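Local coordinates for protein glutathione S-transferase (Legionella pneumophila subsp. pneumophila str. Philadelphia 1, PDB 3NIV) that probably acts as a zeta-class glutathione transferase that isomerises maleylacetoacetate, at residues 132-137 against 179-184; 140-145 against 186-191; 154-159 against 195-200. All coordinates share one frame; numbering follows the deposited sequence.

Contact 1 (132-137 against 179-184)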
loop_
_atom_site.group_PDB
_atom_site.type_symbol
_atom_site.label_atom_id
_atom_site.label_comp_id
_atom_site.label_asym_id
_atom_site.label_seq_id
_atom_site.Cartn_x
_atom_site.Cartn_y
_atom_site.Cartn_z
ATOM N N GLU A 132 23.331 -2.501 -0.857
ATOM C CA GLU A 132 22.990 -3.907 -0.714
ATOM C C GLU A 132 21.551 -4.080 -0.209
ATOM O O GLU A 132 20.793 -4.901 -0.724
ATOM C CB GLU A 132 23.976 -4.589 0.227
ATOM C CG GLU A 132 23.858 -6.092 0.230
ATOM C CD GLU A 132 25.110 -6.763 0.749
ATOM O OE1 GLU A 132 24.973 -7.854 1.346
ATOM O OE2 GLU A 132 26.221 -6.201 0.562
ATOM N N TRP A 133 21.191 -3.292 0.799
ATOM C CA TRP A 133 19.826 -3.207 1.289
ATOM C C TRP A 133 18.895 -2.869 0.133
ATOM O O TRP A 133 17.944 -3.607 -0.172
ATOM C CB TRP A 133 19.754 -2.121 2.374
ATOM C CG TRP A 133 18.379 -1.707 2.861
ATOM C CD1 TRP A 133 17.574 -0.745 2.328
ATOM C CD2 TRP A 133 17.692 -2.202 4.023
ATOM N NE1 TRP A 133 16.417 -0.624 3.070
ATOM C CE2 TRP A 133 16.471 -1.503 4.119
ATOM C CE3 TRP A 133 17.994 -3.166 4.991
ATOM C CZ2 TRP A 133 15.547 -1.745 5.136
ATOM C CZ3 TRP A 133 17.075 -3.408 6.001
ATOM C CH2 TRP A 133 15.862 -2.699 6.063
ATOM N N TYR A 134 19.187 -1.745 -0.506
ATOM C CA TYR A 134 18.337 -1.198 -1.547
ATOM C C TYR A 134 18.124 -2.201 -2.679
ATOM O O TYR A 134 17.010 -2.359 -3.189
ATOM C CB TYR A 134 18.956 0.084 -2.080
ATOM C CG TYR A 134 17.997 0.942 -2.848
ATOM C CD1 TYR A 134 17.455 0.506 -4.048
ATOM C CD2 TYR A 134 17.647 2.196 -2.388
ATOM C CE1 TYR A 134 16.576 1.294 -4.761
ATOM C CE2 TYR A 134 16.775 2.995 -3.099
ATOM C CZ TYR A 134 16.237 2.537 -4.282
ATOM O OH TYR A 134 15.357 3.322 -4.985
ATOM N N HIS A 135 19.198 -2.885 -3.051
ATOM C CA HIS A 135 19.160 -3.860 -4.133
ATOM C C HIS A 135 18.420 -5.120 -3.701
ATOM O O HIS A 135 17.816 -5.825 -4.524
ATOM C CB HIS A 135 20.589 -4.200 -4.580
ATOM C CG HIS A 135 21.187 -3.197 -5.521
ATOM N ND1 HIS A 135 22.290 -3.471 -6.304
ATOM C CD2 HIS A 135 20.817 -1.929 -5.824
ATOM C CE1 HIS A 135 22.585 -2.411 -7.033
ATOM N NE2 HIS A 135 21.709 -1.462 -6.764
ATOM N N HIS A 136 18.473 -5.402 -2.403
ATOM C CA HIS A 136 17.794 -6.575 -1.861
ATOM C C HIS A 136 16.282 -6.532 -2.084
ATOM O O HIS A 136 15.675 -7.521 -2.480
ATOM C CB HIS A 136 18.080 -6.734 -0.371
ATOM C CG HIS A 136 17.273 -7.813 0.270
ATOM N ND1 HIS A 136 17.292 -9.117 -0.179
ATOM C CD2 HIS A 136 16.403 -7.785 1.307
ATOM C CE1 HIS A 136 16.475 -9.845 0.558
ATOM N NE2 HIS A 136 15.925 -9.063 1.467
ATOM N N TRP A 137 15.677 -5.380 -1.830
ATOM C CA TRP A 137 14.233 -5.275 -1.955
ATOM C C TRP A 137 13.858 -5.157 -3.416
ATOM O O TRP A 137 12.751 -5.539 -3.808
ATOM C CB TRP A 137 13.668 -4.126 -1.109
ATOM C CG TRP A 137 14.098 -4.232 0.316
ATOM C CD1 TRP A 137 14.851 -3.342 1.006
ATOM C CD2 TRP A 137 13.838 -5.317 1.214
ATOM N NE1 TRP A 137 15.066 -3.786 2.276
ATOM C CE2 TRP A 137 14.459 -4.998 2.436
ATOM C CE3 TRP A 137 13.128 -6.521 1.108
ATOM C CZ2 TRP A 137 14.396 -5.832 3.546
ATOM C CZ3 TRP A 137 13.070 -7.352 2.202
ATOM C CH2 TRP A 137 13.704 -7.007 3.408
ATOM N N HIS A 179 17.413 1.656 -11.932
ATOM C CA HIS A 179 18.532 2.066 -12.764
ATOM C C HIS A 179 19.328 3.133 -12.030
ATOM O O HIS A 179 20.550 3.076 -11.956
ATOM C CB HIS A 179 18.048 2.585 -14.123
ATOM C CG HIS A 179 17.401 1.534 -14.973
ATOM N ND1 HIS A 179 18.056 0.384 -15.363
ATOM C CD2 HIS A 179 16.162 1.462 -15.516
ATOM C CE1 HIS A 179 17.247 -0.352 -16.106
ATOM N NE2 HIS A 179 16.090 0.278 -16.208
ATOM N N ARG A 180 18.609 4.097 -11.474
ATOM C CA ARG A 180 19.198 5.131 -10.638
ATOM C C ARG A 180 20.126 4.575 -9.550
ATOM O O ARG A 180 21.113 5.209 -9.189
ATOM C CB ARG A 180 18.088 5.963 -9.994
ATOM C CG ARG A 180 18.595 6.970 -8.998
ATOM C CD ARG A 180 17.486 7.880 -8.513
ATOM N NE ARG A 180 18.021 9.072 -7.867
ATOM C CZ ARG A 180 17.420 9.723 -6.876
ATOM N NH1 ARG A 180 16.259 9.288 -6.399
ATOM N NH2 ARG A 180 17.991 10.803 -6.357
ATOM N N PHE A 181 19.807 3.404 -9.016
ATOM C CA PHE A 181 20.663 2.784 -8.015
ATOM C C PHE A 181 21.423 1.649 -8.652
ATOM O O PHE A 181 21.957 0.765 -7.971
ATOM C CB PHE A 181 19.842 2.311 -6.820
ATOM C CG PHE A 181 19.444 3.425 -5.907
ATOM C CD1 PHE A 181 18.403 4.279 -6.248
ATOM C CD2 PHE A 181 20.138 3.651 -4.727
ATOM C CE1 PHE A 181 18.040 5.338 -5.413
ATOM C CE2 PHE A 181 19.788 4.705 -3.884
ATOM C CZ PHE A 181 18.734 5.553 -4.230
ATOM N N HIS A 182 21.464 1.716 -9.981
ATOM C CA HIS A 182 22.161 0.765 -10.847
ATOM C C HIS A 182 22.011 -0.705 -10.461
ATOM O O HIS A 182 22.981 -1.451 -10.372
ATOM C CB HIS A 182 23.626 1.161 -11.070
ATOM C CG HIS A 182 24.304 1.689 -9.850
ATOM N ND1 HIS A 182 25.026 0.886 -8.994
ATOM C CD2 HIS A 182 24.371 2.944 -9.341
ATOM C CE1 HIS A 182 25.509 1.623 -8.008
ATOM N NE2 HIS A 182 25.126 2.875 -8.195
ATOM N N PHE A 183 20.769 -1.105 -10.245
ATOM C CA PHE A 183 20.438 -2.500 -10.078
ATOM C C PHE A 183 20.332 -3.084 -11.482
ATOM O O PHE A 183 19.832 -2.430 -12.391
ATOM C CB PHE A 183 19.109 -2.601 -9.328
ATOM C CG PHE A 183 18.585 -3.999 -9.183
ATOM C CD1 PHE A 183 19.095 -4.852 -8.210
ATOM C CD2 PHE A 183 17.554 -4.451 -9.993
ATOM C CE1 PHE A 183 18.588 -6.140 -8.056
ATOM C CE2 PHE A 183 17.047 -5.738 -9.844
ATOM C CZ PHE A 183 17.568 -6.584 -8.877
ATOM N N ASP A 184 20.801 -4.310 -11.666
ATOM C CA ASP A 184 20.811 -4.909 -12.994
ATOM C C ASP A 184 19.523 -5.651 -13.278
ATOM O O ASP A 184 19.201 -6.608 -12.593
ATOM C CB ASP A 184 21.994 -5.866 -13.156
ATOM C CG ASP A 184 22.038 -6.507 -14.536
ATOM O OD1 ASP A 184 21.707 -5.815 -15.525
ATOM O OD2 ASP A 184 22.397 -7.701 -14.634
#

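Contact 2 (140-145 against 186-191)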
loop_
_atom_site.group_PDB
_atom_site.type_symbol
_atom_site.label_atom_id
_atom_site.label_comp_id
_atom_site.label_asym_id
_atom_site.label_seq_id
_atom_site.Cartn_x
_atom_site.Cartn_y
_atom_site.Cartn_z
ATOM N N THR A 140 13.730 -8.873 -4.568
ATOM C CA THR A 140 12.567 -9.546 -4.025
ATOM C C THR A 140 11.290 -9.088 -4.714
ATOM O O THR A 140 10.457 -9.910 -5.088
ATOM C CB THR A 140 12.451 -9.311 -2.518
ATOM O OG1 THR A 140 13.645 -9.782 -1.885
ATOM C CG2 THR A 140 11.272 -10.086 -1.957
ATOM N N GLY A 141 11.155 -7.774 -4.880
ATOM C CA GLY A 141 9.996 -7.177 -5.515
ATOM C C GLY A 141 9.867 -7.457 -7.000
ATOM O O GLY A 141 8.774 -7.700 -7.506
ATOM N N PHE A 142 10.980 -7.431 -7.717
ATOM C CA PHE A 142 10.917 -7.713 -9.147
ATOM C C PHE A 142 10.733 -9.208 -9.429
ATOM O O PHE A 142 10.052 -9.581 -10.377
ATOM C CB PHE A 142 12.124 -7.129 -9.876
ATOM C CG PHE A 142 12.078 -5.632 -10.005
ATOM C CD1 PHE A 142 10.875 -4.979 -10.195
ATOM C CD2 PHE A 142 13.236 -4.876 -9.945
ATOM C CE1 PHE A 142 10.828 -3.585 -10.321
ATOM C CE2 PHE A 142 13.192 -3.486 -10.072
ATOM C CZ PHE A 142 11.988 -2.844 -10.259
ATOM N N ASP A 143 11.329 -10.057 -8.598
ATOM C CA ASP A 143 11.086 -11.485 -8.699
ATOM C C ASP A 143 9.581 -11.711 -8.646
ATOM O O ASP A 143 8.998 -12.330 -9.539
ATOM C CB ASP A 143 11.746 -12.239 -7.544
ATOM C CG ASP A 143 13.248 -12.394 -7.718
ATOM O OD1 ASP A 143 13.785 -11.924 -8.742
ATOM O OD2 ASP A 143 13.894 -12.991 -6.822
ATOM N N ALA A 144 8.945 -11.201 -7.595
ATOM C CA ALA A 144 7.528 -11.470 -7.386
ATOM C C ALA A 144 6.709 -10.887 -8.525
ATOM O O ALA A 144 5.790 -11.521 -9.038
ATOM C CB ALA A 144 7.063 -10.922 -6.047
ATOM N N PHE A 145 7.059 -9.678 -8.936
ATOM C CA PHE A 145 6.323 -9.012 -9.999
ATOM C C PHE A 145 6.419 -9.737 -11.352
ATOM O O PHE A 145 5.432 -9.861 -12.070
ATOM C CB PHE A 145 6.820 -7.579 -10.129
ATOM C CG PHE A 145 5.869 -6.670 -10.833
ATOM C CD1 PHE A 145 5.792 -6.661 -12.216
ATOM C CD2 PHE A 145 5.068 -5.808 -10.117
ATOM C CE1 PHE A 145 4.916 -5.812 -12.869
ATOM C CE2 PHE A 145 4.196 -4.960 -10.753
ATOM C CZ PHE A 145 4.123 -4.960 -12.140
ATOM N N ALA A 186 18.644 -7.541 -15.828
ATOM C CA ALA A 186 18.740 -8.697 -16.730
ATOM C C ALA A 186 17.718 -9.809 -16.448
ATOM O O ALA A 186 17.204 -10.447 -17.366
ATOM C CB ALA A 186 20.153 -9.260 -16.706
ATOM N N SER A 187 17.430 -10.032 -15.174
ATOM C CA SER A 187 16.590 -11.147 -14.750
ATOM C C SER A 187 15.103 -10.964 -15.082
ATOM O O SER A 187 14.313 -11.904 -14.952
ATOM C CB SER A 187 16.769 -11.360 -13.245
ATOM O OG SER A 187 15.945 -12.401 -12.751
ATOM N N TYR A 188 14.734 -9.772 -15.539
ATOM C CA TYR A 188 13.329 -9.409 -15.672
ATOM C C TYR A 188 12.926 -8.950 -17.075
ATOM O O TYR A 188 12.564 -7.786 -17.271
ATOM C CB TYR A 188 13.002 -8.326 -14.649
ATOM C CG TYR A 188 13.546 -8.654 -13.281
ATOM C CD1 TYR A 188 13.021 -9.704 -12.550
ATOM C CD2 TYR A 188 14.599 -7.927 -12.730
ATOM C CE1 TYR A 188 13.515 -10.022 -11.306
ATOM C CE2 TYR A 188 15.095 -8.231 -11.479
ATOM C CZ TYR A 188 14.546 -9.281 -10.771
ATOM O OH TYR A 188 15.033 -9.616 -9.533
ATOM N N PRO A 189 12.961 -9.875 -18.050
ATOM C CA PRO A 189 12.716 -9.575 -19.467
ATOM C C PRO A 189 11.350 -8.937 -19.733
ATOM O O PRO A 189 11.276 -7.938 -20.451
ATOM C CB PRO A 189 12.773 -10.952 -20.135
ATOM C CG PRO A 189 13.463 -11.841 -19.162
ATOM C CD PRO A 189 13.190 -11.312 -17.815
ATOM N N ILE A 190 10.285 -9.509 -19.173
ATOM C CA ILE A 190 8.944 -8.993 -19.438
ATOM C C ILE A 190 8.832 -7.579 -18.908
ATOM O O ILE A 190 8.273 -6.692 -19.562
ATOM C CB ILE A 190 7.843 -9.844 -18.794
ATOM C CG1 ILE A 190 7.965 -11.311 -19.203
ATOM C CG2 ILE A 190 6.473 -9.296 -19.166
ATOM C CD1 ILE A 190 6.837 -12.181 -18.650
ATOM N N ILE A 191 9.379 -7.377 -17.717
ATOM C CA ILE A 191 9.401 -6.058 -17.107
ATOM C C ILE A 191 10.218 -5.078 -17.940
ATOM O O ILE A 191 9.785 -3.954 -18.210
ATOM C CB ILE A 191 9.971 -6.115 -15.677
ATOM C CG1 ILE A 191 8.850 -6.491 -14.694
ATOM C CG2 ILE A 191 10.601 -4.781 -15.313
ATOM C CD1 ILE A 191 9.335 -6.990 -13.328
HETATM O O HOH W 1 15.794 -13.292 -9.879
#

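Contact 3 (154-159 against 195-200)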
loop_
_atom_site.group_PDB
_atom_site.type_symbol
_atom_site.label_atom_id
_atom_site.label_comp_id
_atom_site.label_asym_id
_atom_site.label_seq_id
_atom_site.Cartn_x
_atom_site.Cartn_y
_atom_site.Cartn_z
ATOM N N ARG A 154 -0.924 -10.699 -22.937
ATOM C CA ARG A 154 -0.920 -9.302 -23.348
ATOM C C ARG A 154 -0.790 -9.226 -24.869
ATOM O O ARG A 154 -0.298 -10.163 -25.494
ATOM C CB ARG A 154 0.241 -8.558 -22.665
ATOM C CG ARG A 154 1.630 -9.175 -22.913
ATOM C CD ARG A 154 2.708 -8.518 -22.058
ATOM N NE ARG A 154 2.509 -8.741 -20.625
ATOM C CZ ARG A 154 2.641 -9.927 -20.041
ATOM N NH1 ARG A 154 2.955 -10.982 -20.775
ATOM N NH2 ARG A 154 2.444 -10.068 -18.738
ATOM N N ASP A 155 -1.244 -8.118 -25.449
ATOM C CA ASP A 155 -1.144 -7.871 -26.885
ATOM C C ASP A 155 0.059 -6.992 -27.194
ATOM O O ASP A 155 0.516 -6.910 -28.340
ATOM C CB ASP A 155 -2.414 -7.199 -27.411
ATOM C CG ASP A 155 -3.321 -8.171 -28.136
ATOM O OD1 ASP A 155 -3.229 -9.386 -27.853
ATOM O OD2 ASP A 155 -4.118 -7.726 -28.997
ATOM N N LYS A 156 0.552 -6.328 -26.157
ATOM C CA LYS A 156 1.715 -5.468 -26.259
ATOM C C LYS A 156 2.504 -5.592 -24.966
ATOM O O LYS A 156 2.150 -6.401 -24.106
ATOM C CB LYS A 156 1.283 -4.023 -26.503
ATOM C CG LYS A 156 -0.222 -3.810 -26.517
ATOM C CD LYS A 156 -0.556 -2.329 -26.584
ATOM C CE LYS A 156 -1.742 -2.061 -27.509
ATOM N NZ LYS A 156 -1.360 -2.091 -28.962
ATOM N N PRO A 157 3.595 -4.820 -24.834
ATOM C CA PRO A 157 4.346 -4.798 -23.573
ATOM C C PRO A 157 3.705 -3.884 -22.516
ATOM O O PRO A 157 4.226 -2.817 -22.182
ATOM C CB PRO A 157 5.728 -4.279 -23.991
ATOM C CG PRO A 157 5.771 -4.440 -25.479
ATOM C CD PRO A 157 4.369 -4.219 -25.928
ATOM N N VAL A 158 2.553 -4.322 -22.024
ATOM C CA VAL A 158 1.917 -3.779 -20.835
ATOM C C VAL A 158 1.725 -4.958 -19.893
ATOM O O VAL A 158 1.968 -6.109 -20.278
ATOM C CB VAL A 158 0.561 -3.161 -21.156
ATOM C CG1 VAL A 158 0.744 -1.960 -22.080
ATOM C CG2 VAL A 158 -0.354 -4.205 -21.795
ATOM N N CYS A 159 1.303 -4.677 -18.663
ATOM C CA CYS A 159 1.225 -5.710 -17.640
ATOM C C CYS A 159 0.218 -6.789 -18.018
ATOM O O CYS A 159 0.463 -7.990 -17.848
ATOM C CB CYS A 159 0.901 -5.086 -16.270
ATOM S SG CYS A 159 2.356 -4.322 -15.448
ATOM N N ASN A 195 8.521 -1.699 -19.494
ATOM C CA ASN A 195 9.133 -0.406 -19.208
ATOM C C ASN A 195 9.558 0.313 -20.484
ATOM O O ASN A 195 9.263 1.495 -20.674
ATOM C CB ASN A 195 10.344 -0.561 -18.292
ATOM C CG ASN A 195 10.998 0.771 -17.972
ATOM O OD1 ASN A 195 10.354 1.676 -17.443
ATOM N ND2 ASN A 195 12.272 0.901 -18.302
ATOM N N GLU A 196 10.260 -0.407 -21.351
ATOM C CA GLU A 196 10.672 0.153 -22.636
ATOM C C GLU A 196 9.462 0.652 -23.405
ATOM O O GLU A 196 9.399 1.813 -23.812
ATOM C CB GLU A 196 11.401 -0.888 -23.480
ATOM C CG GLU A 196 12.907 -0.823 -23.415
ATOM C CD GLU A 196 13.554 -1.343 -24.698
ATOM O OE1 GLU A 196 12.796 -1.740 -25.615
ATOM O OE2 GLU A 196 14.805 -1.353 -24.788
ATOM N N TYR A 197 8.495 -0.231 -23.607
ATOM C CA TYR A 197 7.279 0.181 -24.289
ATOM C C TYR A 197 6.685 1.443 -23.665
ATOM O O TYR A 197 6.656 2.500 -24.299
ATOM C CB TYR A 197 6.242 -0.935 -24.317
ATOM C CG TYR A 197 4.928 -0.465 -24.877
ATOM C CD1 TYR A 197 4.750 -0.324 -26.240
ATOM C CD2 TYR A 197 3.876 -0.125 -24.037
ATOM C CE1 TYR A 197 3.555 0.123 -26.759
ATOM C CE2 TYR A 197 2.678 0.327 -24.547
ATOM C CZ TYR A 197 2.520 0.442 -25.910
ATOM O OH TYR A 197 1.324 0.885 -26.426
ATOM N N CYS A 198 6.224 1.339 -22.422
ATOM C CA CYS A 198 5.589 2.467 -21.764
ATOM C C CYS A 198 6.367 3.760 -21.921
ATOM O O CYS A 198 5.775 4.830 -22.060
ATOM C CB CYS A 198 5.345 2.170 -20.277
ATOM S SG CYS A 198 4.021 0.968 -19.973
ATOM N N LEU A 199 7.693 3.672 -21.912
ATOM C CA LEU A 199 8.509 4.880 -21.947
ATOM C C LEU A 199 8.399 5.679 -23.246
ATOM O O LEU A 199 8.930 6.785 -23.352
ATOM C CB LEU A 199 9.957 4.556 -21.598
ATOM C CG LEU A 199 10.048 4.383 -20.083
ATOM C CD1 LEU A 199 11.459 4.066 -19.596
ATOM C CD2 LEU A 199 9.495 5.631 -19.402
ATOM N N THR A 200 7.682 5.131 -24.220
ATOM C CA THR A 200 7.490 5.808 -25.498
ATOM C C THR A 200 6.173 6.593 -25.565
ATOM O O THR A 200 5.940 7.353 -26.509
ATOM C CB THR A 200 7.513 4.812 -26.657
ATOM O OG1 THR A 200 6.305 4.051 -26.645
ATOM C CG2 THR A 200 8.699 3.868 -26.527
#

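Contact 1 (132-137 against 179-184)
His135 and Phe183 bring their CA atoms to within 6.2 Å where helix 127-149 passes the C-terminal end of helix 166-180, a helix closed by a Schellman motif with His182, at positive phi, as its C-prime residue. Phe181 and Phe183, flanking His182, both point toward the first helix. Phe181 lays its ring flat on Tyr134 in a face-to-face stack, centroids 3.7 Å apart and planes 14° from parallel, although the two side chains arrive at about a right angle; Tyr134 OH lies over the CD1-CE1 side of the Phe181 ring. Phe183 has CG anti to its backbone N (chi1 175°), which runs its side chain past that of His135 in the opposite direction: its CB sits over the imidazole face, 4.0 Å from the centroid, and its ring turns an edge to that face, CD1 lying 3.8 Å from His135 CG. Between the two phenylalanines, His135 NE2 donates to Phe181 O, which lies in the imidazole plane; the modelled 2.5 Å is doubtfully short. The geometry is consistent with a proton on His135 NE2, one imidazole serving both as donor to a carbonyl just past the last helical residue and as aromatic surface for Phe183.

Contact 2 (140-145 against 186-191)
Tyr188, at the N-cap position of helix 189-198, leans its ring against Phe142 of helix 127-149, and with Ile191 these residues carry most of the contact. Phe142 meets the phenol mainly with its CB, which stands over the centre of the Tyr188 face, 3.4 Å from the centroid; the rings, inclined at 57°, touch only obliquely through Phe142 CD2 and Tyr188 CE2. On the opposite face lies Ser187 CB, so the phenol is sandwiched between aliphatic carbons. With CG anti to the carbonyl carbon (chi1 -46°), Tyr188 extends across the first helix until its OH donates to Asp143 OD1 at 2.7 Å. The oxygen lies in the plane of the tyrosine ring, yet the hydroxyl approaches from above the carboxylate plane, 41° out of it. A water also donates to Asp143 OD1 and joins Ser187 OG by a bond of 3.0 Å. Farther along, Ile191 CD1 touches both phenylalanines, obliquely to each ring, 4.0 Å from Phe142 CD1 and 3.7 Å from Phe145 CD1. Outside these segments, Glu146 accepts from the backbone N atoms of Ile190 and Ile191 in the opening turn of the helix. The chemistry thus divides in two: an apolar patch at Ile191 gives way to a polar margin, where one carboxylate oxygen takes two hydrogen bonds and helps hold the hydroxyl of a buried tyrosine in place.

Contact 3 (154-159 against 195-200)
Pro157, the centre of an inverse gamma turn, rests on Tyr197 of helix 189-198 and is the middle of a loop that lines one flank of that helix in the all-helical C-terminal part of the glutathione transferase fold. At the start of the segment, Arg154 folds back over its own chain: its NE donates to Val158 O at 2.7 Å, close to the line of the carbonyl and in the guanidinium plane, and its NH2 reaches Cys159 O at 3.0 Å, as well as Leu149 O. The guanidinium thus ties Val158 and Cys159 to the end of helix 127-149. Lys156 then lends only its aliphatic part, CD lying 3.7 Å from Tyr197 OH. Pro157 meets the root of the tyrosine, its CB 3.4 Å from Tyr197 CB, sets CD over the ring off-centre, and brings its O obliquely to 3.3 Å from Tyr197 CD2. Tyr197 has CG anti to its backbone N (chi1 173°), which turns the ring across Pro157. Val158 follows beside it, both side chains pointing the same way, with CG1 3.9 Å from Tyr197 CE2. The backbone of Tyr197 is engaged too: its O accepts from Thr200 N and, at 2.8 Å, from Thr200 OG1.

In the fold
From the N terminus, the thioredoxin-like part comes first, and all three contacts belong to the helical C-terminal part. Helix 127-149 supplies the first segments of contacts 1 and 2, and the loop after it supplies that of contact 3; their partners follow in the same order, at the end of helix 166-180 and then at the start and toward the far end of helix 189-198. Each contact therefore closes a loop containing most or all of helix 166-180, and every pair of loops crosses, none nesting. Phe183 of contact 1 packs on Tyr188 and Phe142 of contact 2, and Phe145 of contact 2 on Cys159 of contact 3, so contact 2 bridges the other two, whose centres lie about 22 Å apart.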